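CG14216 (Drosophila melanogaster, PDB 3P9Y) probably dephosphorylates phosphoserine in the C-terminal domain of RNA polymerase II, acting as a nuclear protein phosphatase in RNA processing and termination. Local coordinates at residues Q108-E117 with D134-V145; V158-M166 with L179-R189. The protein carries 2 engineered substitutions. One frame throughout, in Å; residues are numbered along the deposited sequence.

Interaction 1: Q108-E117 with D134-V145; sequences QFDIIVTVEE and DNRPVHVLNVDV
The main-chain oxygen of Asp110 is held by the N of His139, 3.0 Å away on a nearly straight N-H line (179°) but above the carbonyl plane, and probably also by water 1, which lies within bonding distance of Pro137 O as well. The side chain adds a second grip. OD1 of Asp110 takes a weak bond from Arg136 NH2 at 3.3 Å, part of a salt bridge made at the guanidinium edge. Water 2 accepts from Arg136 NE and can donate to Asp110 OD1 or Pro137 O, while OD2 of Asp110 bonds to the N of Ala11. The arginine reaches this far because its chain is extended, with CG anti to the backbone N (chi1 171°); Phe109 N lies over one guanidinium face, and NH1 makes a weak bond to Gln108 OE1.

Further along, the strands illustrate parallel pairing: Ile112 bonds to His139 and Leu141, Thr114 to Leu141 and Val143; Leu141 N to Ile112 O and Thr114 N to Leu141 O both measure 2.8 Å. Ile111 CG2 touches Leu141 CD1 at 3.7 Å on one face; Ile112 CG1 rests 3.9 Å from Val138 CG2.

The pair forms the two strands of a beta-alpha-beta unit. Its helix 117-128 covers Thr114, helix 149-167 covers Ile111, Val113 and Leu141, and strands 11-16 and 192-197 continue the sheet on either side.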
# COMPACT_ATOMS: atom_id res chain seq x y z
N GLN A 108 -12.12 -3.80 7.31
CA GLN A 108 -11.36 -4.94 7.79
C GLN A 108 -10.81 -5.75 6.63
O GLN A 108 -11.36 -5.73 5.53
CB GLN A 108 -12.23 -5.81 8.68
CG GLN A 108 -12.78 -5.08 9.89
CD GLN A 108 -13.44 -6.02 10.87
OE1 GLN A 108 -13.76 -7.16 10.54
NE2 GLN A 108 -13.65 -5.54 12.09
N PHE A 109 -9.72 -6.48 6.87
CA PHE A 109 -9.03 -7.18 5.80
C PHE A 109 -8.56 -8.57 6.23
O PHE A 109 -8.40 -8.84 7.42
CB PHE A 109 -7.83 -6.36 5.34
CG PHE A 109 -8.17 -4.94 4.99
CD1 PHE A 109 -8.65 -4.63 3.73
CD2 PHE A 109 -8.03 -3.92 5.91
CE1 PHE A 109 -8.98 -3.32 3.40
CE2 PHE A 109 -8.35 -2.62 5.59
CZ PHE A 109 -8.83 -2.32 4.33
N ASP A 110 -8.36 -9.44 5.25
CA ASP A 110 -7.76 -10.74 5.48
C ASP A 110 -6.25 -10.64 5.43
O ASP A 110 -5.55 -11.36 6.13
CB ASP A 110 -8.23 -11.75 4.43
CG ASP A 110 -9.74 -11.91 4.42
OD1 ASP A 110 -10.30 -12.28 5.47
OD2 ASP A 110 -10.35 -11.66 3.37
N ILE A 111 -5.74 -9.75 4.57
CA ILE A 111 -4.30 -9.55 4.44
C ILE A 111 -3.98 -8.06 4.33
O ILE A 111 -4.60 -7.34 3.55
CB ILE A 111 -3.73 -10.27 3.21
CG1 ILE A 111 -4.03 -11.77 3.27
CG2 ILE A 111 -2.23 -10.03 3.11
CD1 ILE A 111 -3.51 -12.56 2.07
N ILE A 112 -3.00 -7.61 5.11
CA ILE A 112 -2.52 -6.24 5.03
C ILE A 112 -1.04 -6.28 4.68
O ILE A 112 -0.23 -6.78 5.45
CB ILE A 112 -2.72 -5.51 6.37
CG1 ILE A 112 -4.20 -5.54 6.77
CG2 ILE A 112 -2.21 -4.07 6.26
CD1 ILE A 112 -4.48 -4.91 8.13
N VAL A 113 -0.68 -5.75 3.52
CA VAL A 113 0.72 -5.69 3.12
C VAL A 113 1.28 -4.30 3.43
O VAL A 113 0.67 -3.30 3.08
CB VAL A 113 0.88 -6.00 1.61
CG1 VAL A 113 2.35 -5.99 1.21
CG2 VAL A 113 0.22 -7.34 1.27
N THR A 114 2.43 -4.25 4.10
CA THR A 114 3.12 -2.98 4.32
C THR A 114 4.42 -2.99 3.52
O THR A 114 4.92 -4.05 3.15
CB THR A 114 3.44 -2.74 5.82
OG1 THR A 114 4.23 -3.81 6.33
CG2 THR A 114 2.15 -2.64 6.62
N VAL A 115 4.96 -1.81 3.24
CA VAL A 115 6.07 -1.68 2.30
C VAL A 115 7.38 -1.26 2.97
O VAL A 115 8.37 -1.01 2.29
CB VAL A 115 5.71 -0.71 1.15
CG1 VAL A 115 4.50 -1.23 0.40
CG2 VAL A 115 5.44 0.69 1.69
N GLU A 116 7.38 -1.19 4.29
CA GLU A 116 8.62 -1.00 5.05
C GLU A 116 8.33 -1.20 6.53
O GLU A 116 7.20 -1.03 6.98
CB GLU A 116 9.24 0.38 4.79
CG GLU A 116 8.41 1.57 5.24
CD GLU A 116 9.19 2.88 5.13
OE1 GLU A 116 8.81 3.75 4.32
OE2 GLU A 116 10.21 3.03 5.84
N GLU A 117 9.36 -1.55 7.29
CA GLU A 117 9.15 -1.99 8.67
C GLU A 117 8.55 -0.90 9.54
O GLU A 117 7.80 -1.20 10.47
CB GLU A 117 10.44 -2.51 9.30
CG GLU A 117 10.20 -3.13 10.67
CD GLU A 117 11.40 -3.87 11.20
OE1 GLU A 117 12.35 -4.10 10.43
OE2 GLU A 117 11.41 -4.22 12.40
N ASP A 134 -14.14 -10.12 17.55
CA ASP A 134 -14.66 -11.06 16.57
C ASP A 134 -13.76 -12.28 16.43
O ASP A 134 -14.19 -13.33 15.95
CB ASP A 134 -14.78 -10.39 15.20
CG ASP A 134 -15.80 -9.27 15.18
OD1 ASP A 134 -16.90 -9.45 15.76
OD2 ASP A 134 -15.51 -8.21 14.58
N ASN A 135 -12.51 -12.15 16.86
CA ASN A 135 -11.52 -13.20 16.68
C ASN A 135 -11.32 -13.55 15.21
O ASN A 135 -10.93 -14.67 14.87
CB ASN A 135 -11.89 -14.44 17.49
CG ASN A 135 -11.61 -14.27 18.97
OD1 ASN A 135 -10.72 -13.52 19.37
ND2 ASN A 135 -12.38 -14.97 19.80
N ARG A 136 -11.60 -12.59 14.33
CA ARG A 136 -11.32 -12.76 12.90
C ARG A 136 -9.84 -12.50 12.64
O ARG A 136 -9.37 -11.38 12.81
CB ARG A 136 -12.17 -11.79 12.07
CG ARG A 136 -11.79 -11.76 10.60
CD ARG A 136 -12.48 -10.62 9.86
NE ARG A 136 -12.07 -10.55 8.46
CZ ARG A 136 -12.61 -9.72 7.56
NH1 ARG A 136 -13.59 -8.90 7.92
NH2 ARG A 136 -12.17 -9.72 6.30
N PRO A 137 -9.10 -13.54 12.22
CA PRO A 137 -7.67 -13.36 11.99
C PRO A 137 -7.38 -12.48 10.77
O PRO A 137 -8.10 -12.55 9.77
CB PRO A 137 -7.17 -14.79 11.73
CG PRO A 137 -8.30 -15.70 12.08
CD PRO A 137 -9.55 -14.90 11.92
N VAL A 138 -6.35 -11.66 10.88
CA VAL A 138 -5.84 -10.88 9.76
C VAL A 138 -4.33 -11.03 9.73
O VAL A 138 -3.67 -10.95 10.76
CB VAL A 138 -6.22 -9.39 9.88
CG1 VAL A 138 -5.73 -8.82 11.20
CG2 VAL A 138 -5.65 -8.61 8.70
N HIS A 139 -3.78 -11.26 8.54
CA HIS A 139 -2.34 -11.44 8.40
C HIS A 139 -1.66 -10.17 7.91
O HIS A 139 -1.95 -9.70 6.82
CB HIS A 139 -2.05 -12.58 7.43
CG HIS A 139 -2.61 -13.90 7.87
ND1 HIS A 139 -2.06 -14.65 8.88
CD2 HIS A 139 -3.68 -14.59 7.42
CE1 HIS A 139 -2.76 -15.75 9.04
NE2 HIS A 139 -3.75 -15.74 8.17
N VAL A 140 -0.77 -9.61 8.72
CA VAL A 140 0.01 -8.46 8.30
C VAL A 140 1.35 -8.95 7.76
O VAL A 140 2.06 -9.70 8.42
CB VAL A 140 0.20 -7.45 9.46
CG1 VAL A 140 0.86 -6.18 8.96
CG2 VAL A 140 -1.15 -7.13 10.09
N LEU A 141 1.67 -8.53 6.53
CA LEU A 141 2.88 -8.98 5.86
C LEU A 141 3.67 -7.78 5.37
O LEU A 141 3.12 -6.90 4.71
CB LEU A 141 2.51 -9.84 4.65
CG LEU A 141 1.63 -11.06 4.94
CD1 LEU A 141 1.07 -11.63 3.64
CD2 LEU A 141 2.41 -12.11 5.71
N ASN A 142 4.96 -7.72 5.69
CA ASN A 142 5.80 -6.63 5.22
C ASN A 142 6.69 -7.09 4.09
O ASN A 142 7.40 -8.09 4.21
CB ASN A 142 6.67 -6.06 6.33
CG ASN A 142 7.46 -4.85 5.86
OD1 ASN A 142 6.92 -3.75 5.73
ND2 ASN A 142 8.74 -5.04 5.60
N VAL A 143 6.64 -6.35 2.99
CA VAL A 143 7.51 -6.58 1.85
C VAL A 143 8.17 -5.25 1.51
O VAL A 143 7.51 -4.32 1.05
CB VAL A 143 6.72 -7.08 0.64
CG1 VAL A 143 7.66 -7.29 -0.54
CG2 VAL A 143 5.97 -8.37 0.97
N ASP A 144 9.48 -5.16 1.74
CA ASP A 144 10.20 -3.91 1.53
C ASP A 144 10.13 -3.42 0.10
O ASP A 144 10.48 -4.15 -0.83
CB ASP A 144 11.66 -4.07 1.94
CG ASP A 144 11.84 -4.07 3.44
OD1 ASP A 144 10.96 -3.55 4.14
OD2 ASP A 144 12.87 -4.60 3.91
N VAL A 145 9.68 -2.18 -0.07
CA VAL A 145 9.66 -1.52 -1.36
C VAL A 145 10.42 -0.20 -1.25
O VAL A 145 10.05 0.67 -0.47
CB VAL A 145 8.22 -1.21 -1.81
CG1 VAL A 145 8.22 -0.60 -3.20
CG2 VAL A 145 7.35 -2.48 -1.78
O HOH W 1 -7.52 -13.39 7.21
O HOH W 2 -10.11 -13.14 8.06

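Interaction 2: V158-M166 with L179-R189; sequences VITDMINMM and LIQEFEERRKR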
# COMPACT_ATOMS: atom_id res chain seq x y z
N VAL A 158 5.94 -7.77 -7.17
CA VAL A 158 6.34 -8.75 -6.16
C VAL A 158 5.21 -9.00 -5.17
O VAL A 158 4.92 -10.14 -4.81
CB VAL A 158 7.58 -8.29 -5.38
CG1 VAL A 158 7.94 -9.31 -4.31
CG2 VAL A 158 8.75 -8.06 -6.33
N ILE A 159 4.58 -7.93 -4.71
CA ILE A 159 3.48 -8.03 -3.78
C ILE A 159 2.35 -8.82 -4.43
O ILE A 159 1.69 -9.63 -3.77
CB ILE A 159 2.98 -6.64 -3.37
CG1 ILE A 159 3.99 -6.00 -2.42
CG2 ILE A 159 1.61 -6.73 -2.72
CD1 ILE A 159 3.74 -4.53 -2.18
N THR A 160 2.12 -8.59 -5.72
CA THR A 160 1.04 -9.27 -6.41
C THR A 160 1.33 -10.76 -6.55
O THR A 160 0.43 -11.58 -6.38
CB THR A 160 0.79 -8.65 -7.80
OG1 THR A 160 0.35 -7.29 -7.64
CG2 THR A 160 -0.29 -9.43 -8.54
N ASP A 161 2.57 -11.12 -6.84
CA ASP A 161 2.96 -12.53 -6.87
C ASP A 161 2.69 -13.17 -5.52
O ASP A 161 2.22 -14.31 -5.45
CB ASP A 161 4.44 -12.69 -7.21
CG ASP A 161 4.75 -12.33 -8.65
OD1 ASP A 161 3.85 -12.43 -9.50
OD2 ASP A 161 5.91 -11.96 -8.92
N MET A 162 2.98 -12.45 -4.44
CA MET A 162 2.78 -12.98 -3.10
C MET A 162 1.29 -13.21 -2.83
O MET A 162 0.91 -14.26 -2.32
CB MET A 162 3.35 -12.03 -2.06
CG MET A 162 3.22 -12.57 -0.65
SD MET A 162 3.88 -11.46 0.60
CE MET A 162 2.67 -10.15 0.58
N ILE A 163 0.46 -12.22 -3.16
CA ILE A 163 -0.97 -12.32 -2.89
C ILE A 163 -1.59 -13.41 -3.76
O ILE A 163 -2.43 -14.17 -3.31
CB ILE A 163 -1.70 -10.98 -3.16
CG1 ILE A 163 -1.15 -9.87 -2.25
CG2 ILE A 163 -3.20 -11.15 -2.96
CD1 ILE A 163 -1.50 -10.04 -0.78
N ASN A 164 -1.15 -13.49 -5.01
CA ASN A 164 -1.62 -14.53 -5.92
C ASN A 164 -1.37 -15.91 -5.33
O ASN A 164 -2.24 -16.78 -5.38
CB ASN A 164 -0.92 -14.39 -7.27
CG ASN A 164 -1.55 -15.26 -8.33
OD1 ASN A 164 -2.75 -15.18 -8.60
ND2 ASN A 164 -0.73 -16.12 -8.95
N MET A 165 -0.19 -16.11 -4.75
CA MET A 165 0.18 -17.38 -4.14
C MET A 165 -0.76 -17.72 -2.98
O MET A 165 -1.27 -18.84 -2.87
CB MET A 165 1.63 -17.31 -3.64
CG MET A 165 2.08 -18.51 -2.81
SD MET A 165 3.73 -18.29 -2.08
CE MET A 165 3.44 -16.86 -1.03
N MET A 166 -1.00 -16.74 -2.13
CA MET A 166 -1.82 -16.96 -0.95
C MET A 166 -3.29 -17.15 -1.31
O MET A 166 -4.01 -17.84 -0.60
CB MET A 166 -1.64 -15.80 0.02
CG MET A 166 -0.23 -15.78 0.61
SD MET A 166 0.06 -14.35 1.64
CE MET A 166 -0.26 -13.02 0.49
N LEU A 179 3.92 -21.06 3.16
CA LEU A 179 3.94 -20.32 1.90
C LEU A 179 4.88 -19.11 1.99
O LEU A 179 5.57 -18.78 1.03
CB LEU A 179 2.54 -19.85 1.51
CG LEU A 179 1.54 -20.94 1.12
CD1 LEU A 179 0.17 -20.34 0.93
CD2 LEU A 179 2.00 -21.69 -0.14
N ILE A 180 4.90 -18.46 3.14
CA ILE A 180 5.78 -17.31 3.35
C ILE A 180 7.23 -17.76 3.24
O ILE A 180 8.03 -17.10 2.58
CB ILE A 180 5.55 -16.67 4.73
CG1 ILE A 180 4.24 -15.88 4.73
CG2 ILE A 180 6.72 -15.73 5.09
CD1 ILE A 180 3.85 -15.36 6.11
N GLN A 181 7.58 -18.87 3.87
CA GLN A 181 8.95 -19.35 3.83
C GLN A 181 9.35 -19.75 2.41
O GLN A 181 10.46 -19.47 1.97
CB GLN A 181 9.14 -20.53 4.80
CG GLN A 181 10.56 -21.11 4.83
CD GLN A 181 11.60 -20.12 5.36
OE1 GLN A 181 11.31 -19.32 6.24
NE2 GLN A 181 12.80 -20.20 4.83
N GLU A 182 8.44 -20.42 1.69
CA GLU A 182 8.71 -20.81 0.31
C GLU A 182 8.98 -19.58 -0.55
O GLU A 182 9.91 -19.56 -1.35
CB GLU A 182 7.53 -21.60 -0.26
CG GLU A 182 7.71 -22.02 -1.72
CD GLU A 182 8.84 -23.02 -1.91
OE1 GLU A 182 9.28 -23.62 -0.91
OE2 GLU A 182 9.27 -23.22 -3.07
N PHE A 183 8.16 -18.55 -0.37
CA PHE A 183 8.32 -17.30 -1.10
C PHE A 183 9.67 -16.66 -0.77
O PHE A 183 10.37 -16.17 -1.66
CB PHE A 183 7.19 -16.33 -0.75
CG PHE A 183 7.06 -15.16 -1.70
CD1 PHE A 183 6.26 -15.25 -2.82
CD2 PHE A 183 7.73 -13.98 -1.45
CE1 PHE A 183 6.13 -14.17 -3.70
CE2 PHE A 183 7.61 -12.90 -2.32
CZ PHE A 183 6.81 -13.00 -3.44
N GLU A 184 10.03 -16.67 0.51
CA GLU A 184 11.29 -16.07 0.96
C GLU A 184 12.48 -16.76 0.31
O GLU A 184 13.42 -16.10 -0.13
CB GLU A 184 11.39 -16.15 2.49
CG GLU A 184 10.50 -15.14 3.21
CD GLU A 184 10.40 -15.40 4.70
OE1 GLU A 184 10.35 -16.58 5.10
OE2 GLU A 184 10.34 -14.42 5.46
N GLU A 185 12.43 -18.08 0.24
CA GLU A 185 13.52 -18.86 -0.31
C GLU A 185 13.64 -18.69 -1.83
O GLU A 185 14.74 -18.66 -2.37
CB GLU A 185 13.34 -20.34 0.03
CG GLU A 185 13.54 -20.65 1.52
CD GLU A 185 13.46 -22.13 1.85
OE1 GLU A 185 13.41 -22.95 0.91
OE2 GLU A 185 13.46 -22.47 3.04
N ARG A 186 12.50 -18.55 -2.50
CA ARG A 186 12.50 -18.51 -3.96
C ARG A 186 12.79 -17.12 -4.50
O ARG A 186 13.46 -16.96 -5.52
CB ARG A 186 11.15 -19.00 -4.50
CG ARG A 186 11.13 -19.18 -6.01
CD ARG A 186 10.10 -20.22 -6.45
NE ARG A 186 10.01 -20.34 -7.90
CZ ARG A 186 9.38 -19.46 -8.68
NH1 ARG A 186 8.81 -18.39 -8.13
NH2 ARG A 186 9.33 -19.64 -9.99
N ARG A 187 12.28 -16.10 -3.80
CA ARG A 187 12.38 -14.72 -4.26
C ARG A 187 13.49 -13.97 -3.52
O ARG A 187 13.79 -12.81 -3.82
CB ARG A 187 11.03 -14.02 -4.06
CG ARG A 187 9.84 -14.76 -4.67
CD ARG A 187 10.02 -14.96 -6.17
NE ARG A 187 10.28 -13.69 -6.84
CZ ARG A 187 9.35 -12.88 -7.34
NH1 ARG A 187 8.06 -13.20 -7.26
NH2 ARG A 187 9.70 -11.75 -7.92
N LYS A 188 14.09 -14.63 -2.53
CA LYS A 188 15.21 -14.08 -1.78
C LYS A 188 14.87 -12.75 -1.11
O LYS A 188 15.66 -11.81 -1.14
CB LYS A 188 16.42 -13.88 -2.69
CG LYS A 188 16.69 -15.03 -3.64
CD LYS A 188 16.99 -16.33 -2.91
CE LYS A 188 17.26 -17.46 -3.89
NZ LYS A 188 17.52 -18.76 -3.20
N ARG A 189 13.68 -12.68 -0.51
CA ARG A 189 13.28 -11.50 0.24
C ARG A 189 12.71 -11.91 1.58
O ARG A 189 12.03 -12.93 1.69
CB ARG A 189 12.22 -10.71 -0.52
CG ARG A 189 12.67 -10.14 -1.85
CD ARG A 189 11.47 -9.65 -2.65
NE ARG A 189 11.80 -9.31 -4.03
CZ ARG A 189 12.10 -8.08 -4.44
NH1 ARG A 189 12.10 -7.06 -3.60
NH2 ARG A 189 12.38 -7.88 -5.72
O HOH W 3 7.73 -10.01 -9.22
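Phe183 is a knob in a hole formed by Val158, Asp161, Met162 and Met165, and it joins two consecutive helices into an antiparallel helical hairpin whose segments run at 145° to each other. It is a compact example of how one aromatic ring can organise a helix-helix interface.

The aromatic contacts come from several sides. Phe183 CG lies anti to the backbone N (chi1 -165°), which carries the ring across to the facing helix. Met162 CB makes a CH-pi contact over one face, 4.2 Å from the Phe183 ring centroid, and SD of the same methionine stands farther above the face. Met165 SD meets the edge instead, 5.3 Å from the Phe183 centroid, so the two methionines give the ring Met-aromatic contacts of different geometry. The opposite face is covered from within its own helix by Arg187 CG. An alanine here would remove the ring and is likely to open a gap between the helices, leaving Met162 and Met165 without their shared aromatic partner.

Aliphatic contacts continue the seam at both ends. Val158 CG1 lies in the ring plane, 4.0 Å from Phe183 CZ. At the other end the methyl CE of Met165, turned by a bend at chi3, packs 4.0 Å from Leu179 CB as the two side chains slide past each other.

The charged groups lie at the margin of this apolar seam. The Arg189 guanidinium has Val158 CG2 over one face, 3.7 Å from its NH2. Arg187, folded back by bends at chi2 and chi3, sends NH1 to Asp161 OD2 at 3.0 Å (157° at the hydrogen) in a salt bridge; NH1 comes from the anti side of that oxygen, tilted out of the carboxylate plane. Water 3 closes the bridge, donating to Asp161 OD2 at 2.7 Å and accepting from Arg187 NH2 at 2.9 Å.

How the interactions relate
From the N terminus, the chain first lays down strand 11-16, beside which strand 111-114 later takes its place. Interaction 1 closes when the chain, having passed through helix 117-128, returns as strand 137-142. A short connection then leads into helix 149-167, and interaction 2 closes after the turn into helix 172-187, just before the final strand 192-197. The two contacts follow in series, neither nesting nor crossing. The centres of interactions 1 and 2 lie about 14 Å apart. They meet in space: Met166 and Ile180 pack on Leu141, Met166 also on Ile111, and Met162 on Val143. The hairpin of helices is thereby seated on one face of the central sheet of this LMW PTP-like fold.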